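Side-chain contacts in spindle pole body-associated protein VIK1 (Saccharomyces cerevisiae, PDB 2O0A), which recruits the minus end-directed motor Kar3 to microtubules as its heterodimer partner, here seen as its kinesin-like motor homology domain, which lacks a nucleotide-binding site: residues Asp238-Lys243 with Pro250-Leu255; Val32-Leu37 with Leu41-Glu46. All coordinates share one frame; numbering follows the deposited sequence.

Contact 1: residues Asp238-Lys243 with Pro250-Leu255; sequences DKSIFK and PIALVL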
ATOM      1  N   ASP A 238       5.735  13.058  -4.938  1.00 24.73           N
ATOM      2  CA  ASP A 238       4.975  13.995  -5.756  1.00 25.17           C
ATOM      3  C   ASP A 238       5.858  14.696  -6.789  1.00 25.66           C
ATOM      4  O   ASP A 238       5.489  14.784  -7.958  1.00 25.14           O
ATOM      5  CB  ASP A 238       4.298  15.040  -4.872  1.00 24.67           C
ATOM      6  CG  ASP A 238       3.432  15.990  -5.667  1.00 25.38           C
ATOM      7  OD1 ASP A 238       2.359  15.557  -6.121  1.00 25.19           O
ATOM      8  OD2 ASP A 238       3.828  17.169  -5.847  1.00 25.98           O
ATOM      9  N   LYS A 239       7.003  15.197  -6.329  1.00 27.21           N
ATOM     10  CA  LYS A 239       7.977  15.883  -7.186  1.00 28.64           C
ATOM     11  C   LYS A 239       8.532  14.956  -8.245  1.00 29.18           C
ATOM     12  O   LYS A 239       8.542  15.295  -9.431  1.00 29.74           O
ATOM     13  CB  LYS A 239       9.132  16.441  -6.356  1.00 28.95           C
ATOM     14  CG  LYS A 239       9.088  17.937  -6.123  0.10 29.47           C
ATOM     15  CD  LYS A 239      10.332  18.412  -5.393  0.10 30.61           C
ATOM     16  CE  LYS A 239      10.341  17.949  -3.945  1.00 32.06           C
ATOM     17  NZ  LYS A 239      11.447  18.579  -3.169  0.10 31.85           N
ATOM     18  N   SER A 240       8.981  13.780  -7.810  1.00 29.55           N
ATOM     19  CA  SER A 240       9.649  12.826  -8.695  1.00 29.51           C
ATOM     20  C   SER A 240       8.719  12.140  -9.693  1.00 29.53           C
ATOM     21  O   SER A 240       9.184  11.680 -10.734  1.00 29.79           O
ATOM     22  CB  SER A 240      10.408  11.774  -7.881  0.50 29.45           C
ATOM     23  OG  SER A 240       9.539  10.748  -7.433  0.50 28.83           O
ATOM     24  N   ILE A 241       7.423  12.058  -9.373  1.00 29.30           N
ATOM     25  CA  ILE A 241       6.430  11.433 -10.256  1.00 29.14           C
ATOM     26  C   ILE A 241       5.604  12.427 -11.084  1.00 29.31           C
ATOM     27  O   ILE A 241       5.465  12.254 -12.297  1.00 29.81           O
ATOM     28  CB  ILE A 241       5.478  10.450  -9.481  1.00 29.00           C
ATOM     29  CG1 ILE A 241       6.239   9.214  -8.962  1.00 28.70           C
ATOM     30  CG2 ILE A 241       4.244  10.054 -10.325  1.00 28.41           C
ATOM     31  CD1 ILE A 241       6.967   8.387 -10.027  1.00 29.13           C
ATOM     32  N   PHE A 242       5.063  13.462 -10.438  1.00 29.14           N
ATOM     33  CA  PHE A 242       4.136  14.378 -11.101  1.00 29.43           C
ATOM     34  C   PHE A 242       4.756  15.699 -11.575  1.00 30.01           C
ATOM     35  O   PHE A 242       4.212  16.330 -12.475  1.00 30.22           O
ATOM     36  CB  PHE A 242       2.936  14.687 -10.197  1.00 28.54           C
ATOM     37  CG  PHE A 242       2.144  13.471  -9.801  1.00 27.77           C
ATOM     38  CD1 PHE A 242       2.139  13.036  -8.477  1.00 26.36           C
ATOM     39  CD2 PHE A 242       1.415  12.759 -10.752  1.00 26.35           C
ATOM     40  CE1 PHE A 242       1.405  11.920  -8.103  1.00 25.61           C
ATOM     41  CE2 PHE A 242       0.682  11.627 -10.385  1.00 26.58           C
ATOM     42  CZ  PHE A 242       0.684  11.213  -9.055  1.00 25.80           C
ATOM     43  N   LYS A 243       5.863  16.109 -10.964  1.00 31.22           N
ATOM     44  CA  LYS A 243       6.471  17.416 -11.261  1.00 32.35           C
ATOM     45  C   LYS A 243       7.673  17.358 -12.210  1.00 33.10           C
ATOM     46  O   LYS A 243       7.655  17.992 -13.271  0.50 33.24           O
ATOM     47  CB  LYS A 243       6.829  18.159  -9.971  1.00 32.33           C
ATOM     48  CG  LYS A 243       5.756  19.123  -9.493  1.00 33.14           C
ATOM     49  CD  LYS A 243       4.602  18.422  -8.815  1.00 32.22           C
ATOM     50  CE  LYS A 243       3.348  19.279  -8.794  1.00 30.81           C
ATOM     51  NZ  LYS A 243       2.283  18.590  -7.994  1.00 29.58           N
ATOM     52  N   PRO A 250      17.187   6.656  -7.108  1.00 29.65           N
ATOM     53  CA  PRO A 250      16.692   5.309  -6.802  1.00 28.86           C
ATOM     54  C   PRO A 250      15.201   5.291  -6.458  1.00 28.24           C
ATOM     55  O   PRO A 250      14.458   4.480  -7.021  1.00 28.42           O
ATOM     56  CB  PRO A 250      17.527   4.909  -5.583  1.00 29.03           C
ATOM     57  CG  PRO A 250      18.832   5.569  -5.831  0.50 29.15           C
ATOM     58  CD  PRO A 250      18.504   6.893  -6.478  1.00 29.72           C
ATOM     59  N   ILE A 251      14.776   6.198  -5.579  1.00 27.31           N
ATOM     60  CA  ILE A 251      13.374   6.282  -5.169  1.00 26.39           C
ATOM     61  C   ILE A 251      12.435   6.564  -6.347  1.00 26.22           C
ATOM     62  O   ILE A 251      11.423   5.883  -6.524  1.00 25.76           O
ATOM     63  CB  ILE A 251      13.182   7.290  -4.005  1.00 26.52           C
ATOM     64  CG1 ILE A 251      13.681   6.664  -2.691  1.00 26.50           C
ATOM     65  CG2 ILE A 251      11.716   7.743  -3.883  1.00 26.03           C
ATOM     66  CD1 ILE A 251      13.972   7.654  -1.579  1.00 28.10           C
ATOM     67  N   ALA A 252      12.772   7.556  -7.170  1.00 25.67           N
ATOM     68  CA  ALA A 252      11.920   7.888  -8.310  1.00 25.31           C
ATOM     69  C   ALA A 252      11.860   6.738  -9.299  1.00 25.06           C
ATOM     70  O   ALA A 252      10.796   6.444  -9.854  1.00 25.46           O
ATOM     71  CB  ALA A 252      12.412   9.159  -8.998  1.00 25.50           C
ATOM     72  N   LEU A 253      12.995   6.072  -9.509  1.00 24.58           N
ATOM     73  CA  LEU A 253      13.057   4.937 -10.434  1.00 24.99           C
ATOM     74  C   LEU A 253      12.205   3.757  -9.947  1.00 24.14           C
ATOM     75  O   LEU A 253      11.505   3.124 -10.742  1.00 24.99           O
ATOM     76  CB  LEU A 253      14.509   4.515 -10.699  1.00 25.23           C
ATOM     77  CG  LEU A 253      15.386   5.495 -11.502  1.00 25.97           C
ATOM     78  CD1 LEU A 253      16.784   4.929 -11.691  1.00 26.18           C
ATOM     79  CD2 LEU A 253      14.792   5.862 -12.860  1.00 27.27           C
ATOM     80  N   VAL A 254      12.249   3.473  -8.644  1.00 23.57           N
ATOM     81  CA  VAL A 254      11.371   2.437  -8.060  1.00 22.14           C
ATOM     82  C   VAL A 254       9.884   2.747  -8.286  1.00 21.32           C
ATOM     83  O   VAL A 254       9.130   1.905  -8.784  1.00 20.69           O
ATOM     84  CB  VAL A 254      11.628   2.244  -6.545  1.00 22.01           C
ATOM     85  CG1 VAL A 254      10.537   1.358  -5.917  1.00 21.33           C
ATOM     86  CG2 VAL A 254      12.985   1.637  -6.321  1.00 22.90           C
ATOM     87  N   LEU A 255       9.482   3.961  -7.922  1.00 21.27           N
ATOM     88  CA  LEU A 255       8.091   4.386  -8.040  1.00 20.51           C
ATOM     89  C   LEU A 255       7.618   4.382  -9.495  1.00 20.66           C
ATOM     90  O   LEU A 255       6.549   3.870  -9.814  1.00 20.02           O
ATOM     91  CB  LEU A 255       7.897   5.753  -7.389  1.00 21.17           C
ATOM     92  CG  LEU A 255       8.022   5.713  -5.864  1.00 21.80           C
ATOM     93  CD1 LEU A 255       8.184   7.119  -5.305  1.00 23.19           C
ATOM     94  CD2 LEU A 255       6.805   5.032  -5.283  1.00 21.80           C
TER

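Contact 2: residues Val32-Leu37 with Leu41-Glu46; sequences VMEQNL and LLFDYE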
ATOM      1  N   VAL A  32      -9.062   6.927   7.043  1.00 14.55           N
ATOM      2  CA  VAL A  32      -9.123   8.221   7.734  1.00 15.48           C
ATOM      3  C   VAL A  32      -9.413   8.094   9.219  1.00 16.09           C
ATOM      4  O   VAL A  32     -10.207   7.236   9.624  1.00 17.23           O
ATOM      5  CB  VAL A  32     -10.161   9.177   7.067  1.00 14.91           C
ATOM      6  CG1 VAL A  32      -9.883   9.365   5.574  1.00 16.83           C
ATOM      7  CG2 VAL A  32     -11.598   8.716   7.321  1.00 16.40           C
ATOM      8  N   MET A  33      -8.771   8.943  10.025  1.00 16.56           N
ATOM      9  CA  MET A  33      -9.090   9.063  11.446  1.00 17.75           C
ATOM     10  C   MET A  33      -9.874  10.364  11.661  1.00 17.76           C
ATOM     11  O   MET A  33      -9.279  11.396  11.976  1.00 18.38           O
ATOM     12  CB  MET A  33      -7.820   9.035  12.303  1.00 18.60           C
ATOM     13  CG  MET A  33      -7.226   7.657  12.427  1.00 22.52           C
ATOM     14  SD  MET A  33      -8.157   6.671  13.603  0.50 25.33           S
ATOM     15  CE  MET A  33      -7.013   6.653  14.978  0.10 24.50           C
ATOM     16  N   GLU A  34     -11.193  10.295  11.431  1.00 18.47           N
ATOM     17  CA  GLU A  34     -12.062  11.471  11.388  1.00 19.10           C
ATOM     18  C   GLU A  34     -11.929  12.313  12.662  1.00 19.50           C
ATOM     19  O   GLU A  34     -11.927  13.547  12.605  1.00 20.05           O
ATOM     20  CB  GLU A  34     -13.536  11.077  11.150  1.00 19.70           C
ATOM     21  CG  GLU A  34     -14.477  12.289  11.156  1.00 19.70           C
ATOM     22  CD  GLU A  34     -15.898  11.991  10.746  0.50 19.09           C
ATOM     23  OE1 GLU A  34     -16.174  10.923  10.168  1.00 20.69           O
ATOM     24  OE2 GLU A  34     -16.744  12.868  10.988  1.00 21.18           O
ATOM     25  N   GLN A  35     -11.801  11.646  13.801  1.00 20.07           N
ATOM     26  CA  GLN A  35     -11.773  12.343  15.086  1.00 20.67           C
ATOM     27  C   GLN A  35     -10.519  13.201  15.257  1.00 21.27           C
ATOM     28  O   GLN A  35     -10.497  14.128  16.078  1.00 21.02           O
ATOM     29  CB  GLN A  35     -11.958  11.346  16.239  1.00 21.52           C
ATOM     30  CG  GLN A  35     -10.711  10.558  16.602  1.00 22.14           C
ATOM     31  CD  GLN A  35     -10.398   9.392  15.661  1.00 25.56           C
ATOM     32  OE1 GLN A  35     -11.125   9.102  14.703  1.00 24.47           O
ATOM     33  NE2 GLN A  35      -9.286   8.723  15.934  1.00 26.60           N
ATOM     34  N   ASN A  36      -9.478  12.904  14.476  1.00 20.59           N
ATOM     35  CA  ASN A  36      -8.234  13.685  14.515  1.00 21.58           C
ATOM     36  C   ASN A  36      -8.026  14.586  13.301  1.00 21.23           C
ATOM     37  O   ASN A  36      -6.937  15.133  13.095  1.00 22.68           O
ATOM     38  CB  ASN A  36      -7.025  12.772  14.744  1.00 22.20           C
ATOM     39  CG  ASN A  36      -7.080  12.076  16.085  1.00 23.71           C
ATOM     40  OD1 ASN A  36      -7.877  12.442  16.970  1.00 24.14           O
ATOM     41  ND2 ASN A  36      -6.234  11.069  16.254  1.00 26.60           N
ATOM     42  N   LEU A  37      -9.084  14.747  12.519  1.00 20.11           N
ATOM     43  CA  LEU A  37      -9.062  15.594  11.341  1.00 19.72           C
ATOM     44  C   LEU A  37      -9.946  16.821  11.577  1.00 20.73           C
ATOM     45  O   LEU A  37     -10.745  16.836  12.522  1.00 20.27           O
ATOM     46  CB  LEU A  37      -9.508  14.799  10.102  1.00 19.57           C
ATOM     47  CG  LEU A  37      -8.492  13.759   9.612  1.00 18.52           C
ATOM     48  CD1 LEU A  37      -9.124  12.870   8.536  1.00 19.21           C
ATOM     49  CD2 LEU A  37      -7.225  14.461   9.080  1.00 19.37           C
ATOM     50  N   LEU A  41     -13.908  19.341   7.584  1.00 25.68           N
ATOM     51  CA  LEU A  41     -13.802  18.314   6.552  1.00 25.55           C
ATOM     52  C   LEU A  41     -15.060  17.459   6.602  1.00 25.22           C
ATOM     53  O   LEU A  41     -15.472  17.025   7.681  1.00 26.21           O
ATOM     54  CB  LEU A  41     -12.554  17.450   6.762  1.00 25.04           C
ATOM     55  CG  LEU A  41     -11.274  17.867   6.011  1.00 27.36           C
ATOM     56  CD1 LEU A  41     -10.189  16.814   6.291  1.00 25.26           C
ATOM     57  CD2 LEU A  41     -11.508  18.016   4.522  1.00 27.25           C
ATOM     58  N   LEU A  42     -15.684  17.254   5.446  1.00 24.20           N
ATOM     59  CA  LEU A  42     -16.903  16.462   5.355  1.00 24.30           C
ATOM     60  C   LEU A  42     -16.592  15.114   4.740  1.00 23.28           C
ATOM     61  O   LEU A  42     -15.894  15.036   3.728  1.00 23.40           O
ATOM     62  CB  LEU A  42     -17.983  17.178   4.536  1.00 24.54           C
ATOM     63  CG  LEU A  42     -18.656  18.444   5.092  1.00 26.29           C
ATOM     64  CD1 LEU A  42     -18.794  18.443   6.619  0.20 25.50           C
ATOM     65  CD2 LEU A  42     -17.943  19.697   4.618  1.00 26.63           C
ATOM     66  N   PHE A  43     -17.092  14.055   5.368  1.00 22.66           N
ATOM     67  CA  PHE A  43     -16.832  12.694   4.900  1.00 21.95           C
ATOM     68  C   PHE A  43     -18.091  12.020   4.430  1.00 21.86           C
ATOM     69  O   PHE A  43     -19.052  11.894   5.188  1.00 22.34           O
ATOM     70  CB  PHE A  43     -16.219  11.850   6.012  1.00 22.30           C
ATOM     71  CG  PHE A  43     -14.946  12.401   6.540  1.00 21.62           C
ATOM     72  CD1 PHE A  43     -13.729  12.027   5.986  1.00 22.15           C
ATOM     73  CD2 PHE A  43     -14.955  13.316   7.589  1.00 21.45           C
ATOM     74  CE1 PHE A  43     -12.540  12.556   6.468  1.00 22.80           C
ATOM     75  CE2 PHE A  43     -13.774  13.848   8.068  1.00 20.08           C
ATOM     76  CZ  PHE A  43     -12.566  13.462   7.519  1.00 22.19           C
ATOM     77  N   ASP A  44     -18.066  11.582   3.178  1.00 20.81           N
ATOM     78  CA  ASP A  44     -19.134  10.776   2.609  1.00 20.80           C
ATOM     79  C   ASP A  44     -18.618   9.339   2.433  1.00 20.21           C
ATOM     80  O   ASP A  44     -17.997   9.004   1.423  1.00 19.89           O
ATOM     81  CB  ASP A  44     -19.599  11.390   1.280  1.00 21.17           C
ATOM     82  CG  ASP A  44     -20.791  10.654   0.671  1.00 22.49           C
ATOM     83  OD1 ASP A  44     -21.070   9.498   1.082  1.00 24.31           O
ATOM     84  OD2 ASP A  44     -21.458  11.239  -0.215  1.00 22.69           O
ATOM     85  N   TYR A  45     -18.911   8.498   3.420  1.00 19.89           N
ATOM     86  CA  TYR A  45     -18.388   7.131   3.447  1.00 20.30           C
ATOM     87  C   TYR A  45     -19.122   6.208   2.469  1.00 20.64           C
ATOM     88  O   TYR A  45     -18.611   5.149   2.105  1.00 20.49           O
ATOM     89  CB  TYR A  45     -18.453   6.572   4.872  1.00 20.08           C
ATOM     90  CG  TYR A  45     -17.542   7.270   5.868  1.00 19.66           C
ATOM     91  CD1 TYR A  45     -16.156   7.115   5.801  1.00 20.13           C
ATOM     92  CD2 TYR A  45     -18.060   8.078   6.885  1.00 19.96           C
ATOM     93  CE1 TYR A  45     -15.308   7.748   6.715  1.00 20.29           C
ATOM     94  CE2 TYR A  45     -17.209   8.714   7.820  1.00 18.87           C
ATOM     95  CZ  TYR A  45     -15.836   8.555   7.713  1.00 19.84           C
ATOM     96  OH  TYR A  45     -14.977   9.134   8.618  1.00 19.56           O
ATOM     97  N   GLU A  46     -20.327   6.599   2.050  1.00 21.56           N
ATOM     98  CA  GLU A  46     -21.073   5.819   1.056  1.00 21.89           C
ATOM     99  C   GLU A  46     -20.561   6.053  -0.364  1.00 21.80           C
ATOM    100  O   GLU A  46     -20.469   5.116  -1.161  1.00 21.58           O
ATOM    101  CB  GLU A  46     -22.581   6.117   1.120  1.00 22.87           C
ATOM    102  CG  GLU A  46     -23.365   5.244   2.091  1.00 24.82           C
ATOM    103  CD  GLU A  46     -23.581   3.831   1.585  0.10 24.59           C
ATOM    104  OE1 GLU A  46     -23.094   2.888   2.243  0.10 24.91           O
ATOM    105  OE2 GLU A  46     -24.235   3.662   0.532  0.10 25.18           O
TER
HETATM  106  O   HOH W   1     -13.036   7.884  10.602  1.00 25.11           O

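Contact 1: residues Asp238-Lys243 with Pro250-Leu255
Ser240 meets Ala252 where the backbones of the two segments are nearest, their CA atoms 5.4 Å apart. The serine CB lies 3.5 Å from Ala252 CB, tighter than usual for two carbons. The axes of the two short helical segments approach to 9.5 Å, with a crossing angle of -50°. Such proximity is consistent with the small size of both side chains. The Ser240 hydroxyl sits between the backbone N and the carbonyl carbon (chi1 82°), which sets OG 3.6 Å from Ala252 CB while it makes weak hydrogen bonds back to the carbonyls of Gln236 and Phe237. No hydrogen bond joins the two segments. Ile241, next to Ser240, crosses Leu255, three residues after Ala252, at about a right angle. Ile241 CB does not point straight at the partner helix, but CG1 is anti to the carbonyl carbon (chi1 -67°), and this branch carries CD1 to 3.8 Å from Leu255 CB. The other branch, CG2, instead sits over the centre of the Phe242 ring, 3.7 Å above its plane. This is plain helix-helix packing in the kinesin-like motor homology domain. It joins helix 231-243, backed by helix 276-289 where Phe242 touches Val286 and Lys243 bridges Asp238 and Glu285, to helix 250-261, which lies on strand 197-207 of the central sheet through Ile251, Val254 and Leu255.

Contact 2: residues Val32-Leu37 with Leu41-Glu46
Phe43 is the bump of this contact, its ring entering a hollow formed by Val32, Glu34 and Leu37. Glu34 CB lies over one face, and its CG approaches Phe43 CE2 to 3.5 Å. Leu37 closes the far end: its CD1 meets Phe43 CZ at the ring edge, 3.6 Å away, while Val32 CG2 approaches CE1 obliquely at 4.0 Å. Glu34 slides past Phe43 in the opposite direction on an extended chain, CG lying opposite the backbone N (chi1 178°), its carboxylate tilted 27° from the ring plane. This reach delivers OE1 to Tyr45, which donates a 2.7 Å hydrogen bond from OH to the anti side of OE1, 18° out of the carboxylate plane. Val32 CG2 fits against the edge of the Tyr45 ring, 3.9 Å from CE1. A water donates to Tyr45 OH and Val32 O and accepts from Glu34 N, giving the hydroxyl a second partner. Replacing Glu34 by an alanine is likely to leave that hydroxyl without its carboxylate acceptor and to open a gap beside Phe43 CE2 and CD2. Leu41 CD1 touches Leu37 CB more loosely, at 4.4 Å. In this kinesin-like domain, Leu41 and Phe43 rest on Ile50, Tyr45 on Val64 and Pro66, and Val32 and Leu37 on Leu270; the small three-stranded sheet thus packs against strands 63-66 and 265-270, near one edge of the central sheet.

How the contacts relate
From the N terminus, helix 4-23 leads to strand 27-32 of the central sheet, and contact 2 follows at once: three residues separate its segments, so it closes a tight loop that turns the chain from that sheet into the antiparallel sheet 41-60. Nearly two hundred residues later, after most of the central strands have been laid down, contact 1 closes a second short loop of six residues between helices 231-243 and 250-261. The two loops are in series, neither nesting nor crossing. The centres of the two contacts lie 29 Å apart, their nearest atoms about 18 Å, so they do not touch. Strand 265-270, which follows helix 250-261, pairs with strand 27-32 and thereby links the two regions through the central sheet.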